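Local coordinates for protein ESSC (PDB 5FWH) that forms the N-terminal forkhead-associated region of EssC, an FtsK/SpoIIIE-type ATPase component of the bacterial type VII secretion apparatus, and probably serves in protein-protein recognition, at residues A58-G62 with G63-G67; L125-R129 with G130-V134; A87-G90 with E91-K95. One frame throughout, in Å; residues are numbered along the deposited sequence.

Contact 1: A58-G62 with G63-G67; sequences AVLQG and GRQIG
Val59 accepts from Ile66 N and exchanges backbone hydrogen bonds with Gly67. Its carbonyl oxygen takes two donors. The bond from Ile66 N to Val59 O is short, 2.8 Å, and nearly straight at 165°. The bond from Gly67 N to the same Val59 O is weak, at 3.4 Å. Val59 N gives a bond of 3.0 Å to Gly67 O, approaching from above the carbonyl plane. Nearer the turn, Gln61 N reaches Arg64 O at 2.8 Å. The turn is also tied outward, since Gly63 N is hydrogen-bonded to the side chain of Gln47 in the adjoining strand 46-50. Gln61 NE2 reaches out of the hairpin to Asp78 O; Gln65 NE2 bonds to Glu68 further along its own strand. Apolar contacts join the two strands as well. Ile66 has CG1 between its backbone N and carbonyl carbon (chi1 58°), which sets that atom 3.8 Å from Val59 CG1 and lets CD1 touch Gln61 CB. At Gly63 a CB would be jammed against the carbonyl oxygen of Gly62, which calls for glycine. Ile66 and Gly67 both face Val59, a classic beta bulge in the antiparallel hairpin of strands 57-60 and 65-69.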
loop_
_atom_site.group_PDB
_atom_site.type_symbol
_atom_site.label_atom_id
_atom_site.label_comp_id
_atom_site.label_asym_id
_atom_site.label_seq_id
_atom_site.Cartn_x
_atom_site.Cartn_y
_atom_site.Cartn_z
ATOM N N ALA A 58 -3.325 -9.309 16.789
ATOM C CA ALA A 58 -3.379 -10.750 16.901
ATOM C C ALA A 58 -4.133 -11.197 15.644
ATOM O O ALA A 58 -5.105 -10.561 15.237
ATOM C CB ALA A 58 -4.096 -11.145 18.144
ATOM N N VAL A 59 -3.594 -12.224 15.009
ATOM C CA VAL A 59 -4.152 -12.810 13.835
ATOM C C VAL A 59 -4.614 -14.201 14.243
ATOM O O VAL A 59 -3.829 -15.056 14.721
ATOM C CB VAL A 59 -3.177 -12.922 12.629
ATOM C CG1 VAL A 59 -3.913 -13.557 11.437
ATOM C CG2 VAL A 59 -2.672 -11.564 12.160
ATOM N N LEU A 60 -5.893 -14.424 14.053
ATOM C CA LEU A 60 -6.501 -15.728 14.323
ATOM C C LEU A 60 -7.199 -16.242 13.032
ATOM O O LEU A 60 -7.720 -15.493 12.217
ATOM C CB LEU A 60 -7.517 -15.616 15.454
ATOM C CG LEU A 60 -7.394 -14.567 16.561
ATOM C CD1 LEU A 60 -8.757 -14.377 17.205
ATOM C CD2 LEU A 60 -6.417 -15.038 17.628
ATOM N N GLN A 61 -7.228 -17.523 12.818
ATOM C CA GLN A 61 -7.918 -18.010 11.619
ATOM C C GLN A 61 -9.150 -18.866 11.944
ATOM O O GLN A 61 -10.169 -18.700 11.299
ATOM C CB GLN A 61 -6.941 -18.682 10.682
ATOM C CG GLN A 61 -7.587 -19.385 9.493
ATOM C CD GLN A 61 -6.555 -19.974 8.545
ATOM O OE1 GLN A 61 -5.461 -20.353 8.976
ATOM N NE2 GLN A 61 -6.904 -20.065 7.260
ATOM N N GLY A 62 -9.092 -19.733 12.948
ATOM C CA GLY A 62 -10.364 -20.346 13.408
ATOM C C GLY A 62 -10.769 -19.950 14.816
ATOM O O GLY A 62 -11.236 -20.772 15.594
ATOM N N GLY A 63 -10.556 -18.696 15.177
ATOM C CA GLY A 63 -10.563 -18.347 16.580
ATOM C C GLY A 63 -9.290 -18.781 17.278
ATOM O O GLY A 63 -9.131 -18.538 18.488
ATOM N N ARG A 64 -8.369 -19.401 16.531
ATOM C CA ARG A 64 -7.061 -19.687 17.060
ATOM C C ARG A 64 -5.997 -18.849 16.351
ATOM O O ARG A 64 -6.081 -18.559 15.127
ATOM C CB ARG A 64 -6.732 -21.187 17.048
ATOM C CG ARG A 64 -6.851 -21.928 15.725
ATOM C CD ARG A 64 -7.025 -23.415 16.012
ATOM N NE ARG A 64 -7.226 -24.131 14.763
ATOM C CZ ARG A 64 -7.886 -25.281 14.611
ATOM N NH1 ARG A 64 -8.442 -25.949 15.644
ATOM N NH2 ARG A 64 -7.973 -25.786 13.390
ATOM N N GLN A 65 -5.014 -18.481 17.158
ATOM C CA GLN A 65 -3.939 -17.608 16.750
ATOM C C GLN A 65 -2.956 -18.316 15.785
ATOM O O GLN A 65 -2.615 -19.483 15.953
ATOM C CB GLN A 65 -3.230 -17.043 17.971
ATOM C CG GLN A 65 -2.664 -15.645 17.713
ATOM C CD GLN A 65 -2.243 -14.942 18.993
ATOM O OE1 GLN A 65 -3.053 -14.736 19.896
ATOM N NE2 GLN A 65 -0.972 -14.582 19.083
ATOM N N ILE A 66 -2.623 -17.633 14.705
ATOM C CA ILE A 66 -1.657 -18.122 13.751
ATOM C C ILE A 66 -0.524 -17.124 13.604
ATOM O O ILE A 66 0.445 -17.410 12.896
ATOM C CB ILE A 66 -2.293 -18.462 12.393
ATOM C CG1 ILE A 66 -3.002 -17.238 11.788
ATOM C CG2 ILE A 66 -3.287 -19.613 12.555
ATOM C CD1 ILE A 66 -3.335 -17.384 10.321
ATOM N N GLY A 67 -0.617 -15.984 14.300
ATOM C CA GLY A 67 0.451 -14.987 14.253
ATOM C C GLY A 67 0.141 -13.728 15.036
ATOM O O GLY A 67 -0.929 -13.560 15.624
#

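Contact 2: L125-R129 with G130-V134; sequences LRKHR and GQWVV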
loop_
_atom_site.group_PDB
_atom_site.type_symbol
_atom_site.label_atom_id
_atom_site.label_comp_id
_atom_site.label_asym_id
_atom_site.label_seq_id
_atom_site.Cartn_x
_atom_site.Cartn_y
_atom_site.Cartn_z
ATOM N N LEU A 125 7.943 6.836 -12.887
ATOM C CA LEU A 125 6.876 7.755 -13.316
ATOM C C LEU A 125 7.444 8.655 -14.415
ATOM O O LEU A 125 8.515 9.239 -14.240
ATOM C CB LEU A 125 6.402 8.580 -12.158
ATOM C CG LEU A 125 5.759 7.808 -10.975
ATOM C CD1 LEU A 125 5.384 8.810 -9.895
ATOM C CD2 LEU A 125 4.459 7.165 -11.316
ATOM N N ARG A 126 6.733 8.778 -15.527
ATOM C CA ARG A 126 7.191 9.620 -16.617
ATOM C C ARG A 126 6.140 10.513 -17.173
ATOM O O ARG A 126 5.003 10.083 -17.449
ATOM C CB ARG A 126 7.623 8.767 -17.780
ATOM C CG ARG A 126 9.007 8.275 -17.624
ATOM C CD ARG A 126 9.377 7.408 -18.786
ATOM N NE ARG A 126 10.366 6.470 -18.308
ATOM C CZ ARG A 126 10.639 5.298 -18.862
ATOM N NH1 ARG A 126 10.048 4.878 -19.993
ATOM N NH2 ARG A 126 11.563 4.550 -18.268
ATOM N N LYS A 127 6.569 11.736 -17.410
ATOM C CA LYS A 127 5.695 12.771 -17.820
ATOM C C LYS A 127 5.742 12.910 -19.327
ATOM O O LYS A 127 6.819 13.035 -19.913
ATOM C CB LYS A 127 6.105 14.067 -17.165
ATOM C CG LYS A 127 4.975 15.051 -17.138
ATOM C CD LYS A 127 5.367 16.249 -16.328
ATOM C CE LYS A 127 4.187 17.174 -16.185
ATOM N NZ LYS A 127 4.660 18.562 -15.921
ATOM N N HIS A 128 4.581 12.832 -19.953
ATOM C CA HIS A 128 4.459 13.010 -21.408
ATOM C C HIS A 128 3.323 14.005 -21.619
ATOM O O HIS A 128 2.253 13.829 -21.064
ATOM C CB HIS A 128 4.135 11.695 -22.118
ATOM C CG HIS A 128 5.144 10.593 -21.908
ATOM N ND1 HIS A 128 6.487 10.734 -22.196
ATOM C CD2 HIS A 128 4.983 9.310 -21.503
ATOM C CE1 HIS A 128 7.114 9.595 -21.950
ATOM N NE2 HIS A 128 6.223 8.718 -21.525
ATOM N N ARG A 129 3.580 15.081 -22.357
ATOM C CA ARG A 129 2.566 16.075 -22.746
ATOM C C ARG A 129 1.635 16.444 -21.596
ATOM O O ARG A 129 0.421 16.499 -21.756
ATOM C CB ARG A 129 1.786 15.609 -24.014
ATOM C CG ARG A 129 0.961 14.327 -23.879
ATOM C CD ARG A 129 0.199 13.871 -25.137
ATOM N NE ARG A 129 -0.840 14.807 -25.580
ATOM C CZ ARG A 129 -0.655 15.834 -26.421
ATOM N NH1 ARG A 129 0.544 16.115 -26.952
ATOM N NH2 ARG A 129 -1.690 16.609 -26.736
ATOM N N GLY A 130 2.212 16.680 -20.424
ATOM C CA GLY A 130 1.438 17.044 -19.246
ATOM C C GLY A 130 0.767 15.900 -18.499
ATOM O O GLY A 130 0.052 16.152 -17.529
ATOM N N GLN A 131 1.014 14.653 -18.898
ATOM C CA GLN A 131 0.394 13.493 -18.270
ATOM C C GLN A 131 1.450 12.590 -17.672
ATOM O O GLN A 131 2.400 12.228 -18.353
ATOM C CB GLN A 131 -0.364 12.686 -19.335
ATOM C CG GLN A 131 -1.429 13.475 -20.102
ATOM C CD GLN A 131 -2.354 14.281 -19.184
ATOM O OE1 GLN A 131 -2.249 15.512 -19.110
ATOM N NE2 GLN A 131 -3.242 13.589 -18.456
ATOM N N TRP A 132 1.265 12.177 -16.424
ATOM C CA TRP A 132 2.153 11.166 -15.853
ATOM C C TRP A 132 1.759 9.771 -16.265
ATOM O O TRP A 132 0.582 9.420 -16.249
ATOM C CB TRP A 132 2.199 11.296 -14.332
ATOM C CG TRP A 132 2.923 12.486 -13.915
ATOM C CD1 TRP A 132 2.377 13.682 -13.465
ATOM C CD2 TRP A 132 4.321 12.648 -13.860
ATOM N NE1 TRP A 132 3.377 14.563 -13.143
ATOM C CE2 TRP A 132 4.575 13.966 -13.364
ATOM C CE3 TRP A 132 5.392 11.822 -14.172
ATOM C CZ2 TRP A 132 5.849 14.480 -13.217
ATOM C CZ3 TRP A 132 6.684 12.324 -14.015
ATOM C CH2 TRP A 132 6.902 13.655 -13.553
ATOM N N VAL A 133 2.745 8.979 -16.653
ATOM C CA VAL A 133 2.591 7.541 -16.874
ATOM C C VAL A 133 3.353 6.752 -15.791
ATOM O O VAL A 133 4.470 7.086 -15.434
ATOM C CB VAL A 133 3.163 7.177 -18.248
ATOM C CG1 VAL A 133 3.124 5.676 -18.498
ATOM C CG2 VAL A 133 2.348 7.882 -19.307
ATOM N N VAL A 134 2.724 5.720 -15.262
ATOM C CA VAL A 134 3.392 4.765 -14.396
ATOM C C VAL A 134 3.890 3.568 -15.212
ATOM O O VAL A 134 3.096 2.947 -15.924
ATOM C CB VAL A 134 2.515 4.297 -13.218
ATOM C CG1 VAL A 134 1.200 3.680 -13.656
ATOM C CG2 VAL A 134 3.316 3.325 -12.350
#
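Lys127 lies over one face of the Trp132 indole, on the same side of the hairpin. Lys127 CB makes a CH-pi contact, 3.6 Å from the centroid of the Trp132 six-membered ring and 10° off the ring normal. Lys127 CG follows at 3.9 Å from Trp132 CE2. Lys127 CD rests 3.6 Å from Trp132 CZ2. CE moves on toward Trp132 NE1 and also approaches Gly130 CA. The tip, NZ, leaves the ring and forms a salt bridge with Glu173. The extended chain passes obliquely across the indole face, with CG anti to the backbone N (chi1 -159°). At the ring edge, near its plane, sits Leu125 O, and Leu125 CB packs 3.9 Å from Trp132 CE3. Without the indole, as with an alanine here, the Lys127 methylenes would probably lose the surface they cover and Glu173 O its N-H donor. The other side of the hairpin carries His128 and Val133. Val133 CG2 comes to the edge of the His128 ring, near its plane, 3.7 Å from His128 CD2. Backbone bonds join Arg126 with Val133 and His128 with Gln131 in both directions. The chain reverses in a type I' turn through Arg129 and Gly130, both with positive phi. The hairpin joins strands 123-128 and 131-136. Strand 105-109 flanks the first, and Glu105 pairs with Arg126. Strand 153-154 flanks the second. Trp132 also stacks on Phe170 of strand 166-170, while Leu125 and Val134 touch each other and Leu161 of strand 161-163.

Contact 3: A87-G90 with E91-K95; sequences AWSG and EEQRK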
loop_
_atom_site.group_PDB
_atom_site.type_symbol
_atom_site.label_atom_id
_atom_site.label_comp_id
_atom_site.label_asym_id
_atom_site.label_seq_id
_atom_site.Cartn_x
_atom_site.Cartn_y
_atom_site.Cartn_z
ATOM N N ALA A 87 -0.820 -7.253 5.816
ATOM C CA ALA A 87 0.305 -6.510 6.269
ATOM C C ALA A 87 -0.277 -5.364 7.079
ATOM O O ALA A 87 -1.429 -4.937 6.841
ATOM C CB ALA A 87 1.049 -6.007 5.081
ATOM N N TRP A 88 0.494 -4.898 8.046
ATOM C CA TRP A 88 0.072 -3.845 8.900
ATOM C C TRP A 88 1.113 -2.771 8.873
ATOM O O TRP A 88 2.301 -3.052 8.960
ATOM C CB TRP A 88 -0.179 -4.394 10.282
ATOM C CG TRP A 88 -0.747 -3.422 11.249
ATOM C CD1 TRP A 88 -1.758 -2.572 11.026
ATOM C CD2 TRP A 88 -0.332 -3.209 12.608
ATOM N NE1 TRP A 88 -2.019 -1.832 12.148
ATOM C CE2 TRP A 88 -1.169 -2.219 13.146
ATOM C CE3 TRP A 88 0.663 -3.755 13.410
ATOM C CZ2 TRP A 88 -1.045 -1.756 14.471
ATOM C CZ3 TRP A 88 0.774 -3.339 14.728
ATOM C CH2 TRP A 88 -0.063 -2.327 15.245
ATOM N N SER A 89 0.640 -1.533 8.760
ATOM C CA SER A 89 1.450 -0.316 8.774
ATOM C C SER A 89 1.958 0.094 10.144
ATOM O O SER A 89 2.879 0.912 10.251
ATOM C CB SER A 89 0.553 0.899 8.327
ATOM O OG SER A 89 -0.367 1.290 9.400
ATOM N N GLY A 90 1.289 -0.337 11.185
ATOM C CA GLY A 90 1.575 0.169 12.504
ATOM C C GLY A 90 0.717 1.399 12.735
ATOM O O GLY A 90 -0.014 1.858 11.845
ATOM N N GLU A 91 0.799 1.918 13.950
ATOM C CA GLU A 91 -0.179 2.881 14.393
ATOM C C GLU A 91 0.025 4.291 13.774
ATOM O O GLU A 91 -0.896 5.092 13.867
ATOM C CB GLU A 91 -0.284 2.887 15.938
ATOM C CG GLU A 91 -1.033 1.642 16.461
ATOM C CD GLU A 91 -0.719 1.244 17.915
ATOM O OE1 GLU A 91 -0.486 2.163 18.743
ATOM O OE2 GLU A 91 -0.712 0.011 18.223
ATOM N N GLU A 92 1.160 4.552 13.092
ATOM C CA GLU A 92 1.527 5.886 12.697
ATOM C C GLU A 92 2.085 5.949 11.278
ATOM O O GLU A 92 2.872 5.120 10.858
ATOM C CB GLU A 92 2.550 6.437 13.668
ATOM C CG GLU A 92 2.850 7.932 13.481
ATOM C CD GLU A 92 3.920 8.481 14.446
ATOM O OE1 GLU A 92 4.344 7.795 15.405
ATOM O OE2 GLU A 92 4.352 9.623 14.236
ATOM N N GLN A 93 1.701 6.995 10.569
ATOM C CA GLN A 93 2.045 7.158 9.170
ATOM C C GLN A 93 2.182 8.607 8.865
ATOM O O GLN A 93 1.370 9.395 9.376
ATOM C CB GLN A 93 0.928 6.534 8.307
ATOM C CG GLN A 93 1.004 5.002 8.218
ATOM C CD GLN A 93 0.135 4.456 7.081
ATOM O OE1 GLN A 93 -1.092 4.429 7.199
ATOM N NE2 GLN A 93 0.762 4.037 5.968
ATOM N N ARG A 94 3.198 8.945 8.041
ATOM C CA ARG A 94 3.477 10.325 7.604
ATOM C C ARG A 94 3.506 10.607 6.093
ATOM O O ARG A 94 3.775 9.700 5.263
ATOM C CB ARG A 94 4.768 10.842 8.233
ATOM C CG ARG A 94 6.021 10.008 7.985
ATOM C CD ARG A 94 7.185 10.575 8.816
ATOM N NE ARG A 94 6.771 11.075 10.144
ATOM C CZ ARG A 94 6.957 10.481 11.335
ATOM N NH1 ARG A 94 7.606 9.324 11.475
ATOM N NH2 ARG A 94 6.473 11.071 12.422
ATOM N N LYS A 95 3.306 11.900 5.793
ATOM C CA LYS A 95 2.913 12.410 4.492
ATOM C C LYS A 95 3.868 13.497 4.033
ATOM O O LYS A 95 4.037 14.535 4.695
ATOM C CB LYS A 95 1.470 12.937 4.549
ATOM C CG LYS A 95 0.789 12.958 3.181
ATOM C CD LYS A 95 -0.704 13.241 3.219
ATOM C CE LYS A 95 -0.974 14.723 3.355
ATOM N NZ LYS A 95 -0.483 15.518 2.195
#
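Glu91 meets Trp88 at the rim of the indole. OE2 of Glu91 lies near the ring plane, 3.8 Å from Trp88 CH2, and Glu91 CG is 3.9 Å from Trp88 CZ2. The carboxylate is turned 49° from the ring. These are loose contacts, and no hydrogen bond joins the two segments. The second meeting is between Ser89 and Gln93. Ser89 CB stands 3.8 Å from Gln93 CD, so a methylene touches the amide group of the longer side chain.

The next shell holds these groups in place. Ser89 OG sits between its backbone N and carbonyl carbon (chi1 75°), and from there it donates to Gly90 O at 2.5 Å, in the carbonyl plane and on a lone pair. The same hydroxyl is also hydrogen-bonded to Gln3 N. Gly90 N lies over one face of the Trp88 ring, 3.5 Å above its plane. The backbone of Gly90 calls for glycine, because a CB would run into the carbonyl oxygen of Ser89. The indole is fixed by a hydrogen bond between Trp88 NE1 and Ser2 OG and packs against Leu17 and Pro71. Glu91 OE2 also receives a weak hydrogen bond from Ser55 N.

Beyond the side chains, Ala87 is paired through its backbone with Trp5, and Arg94 with Ser180. The stretch is therefore a linker between sheets and not a hairpin: it leaves strand 84-88 of one antiparallel sheet and enters strand 94-99 of another, consistent with a linker between two FHA-like beta sandwiches.

Overall arrangement
The order along the chain is contact 1, contact 3, contact 2. Contacts 1 and 2 are hairpins on opposite sides of the chain's centre, with their own centres about 44 Å apart. Contact 3 lies nearer the middle, about 22 Å from contact 1 and 28 Å from contact 2, centre to centre. None of them touch. Contact 1 is at the edge of a mixed sheet, on its outermost strand, 65-69. Contact 2 belongs to the mixed sheet holding strands 123-128 and 131-136. Contact 3 passes from the sheet of strand 84-88 to that of strand 94-99. The arrangement is consistent with two beta modules joined by a short central linker, with a hairpin on either side.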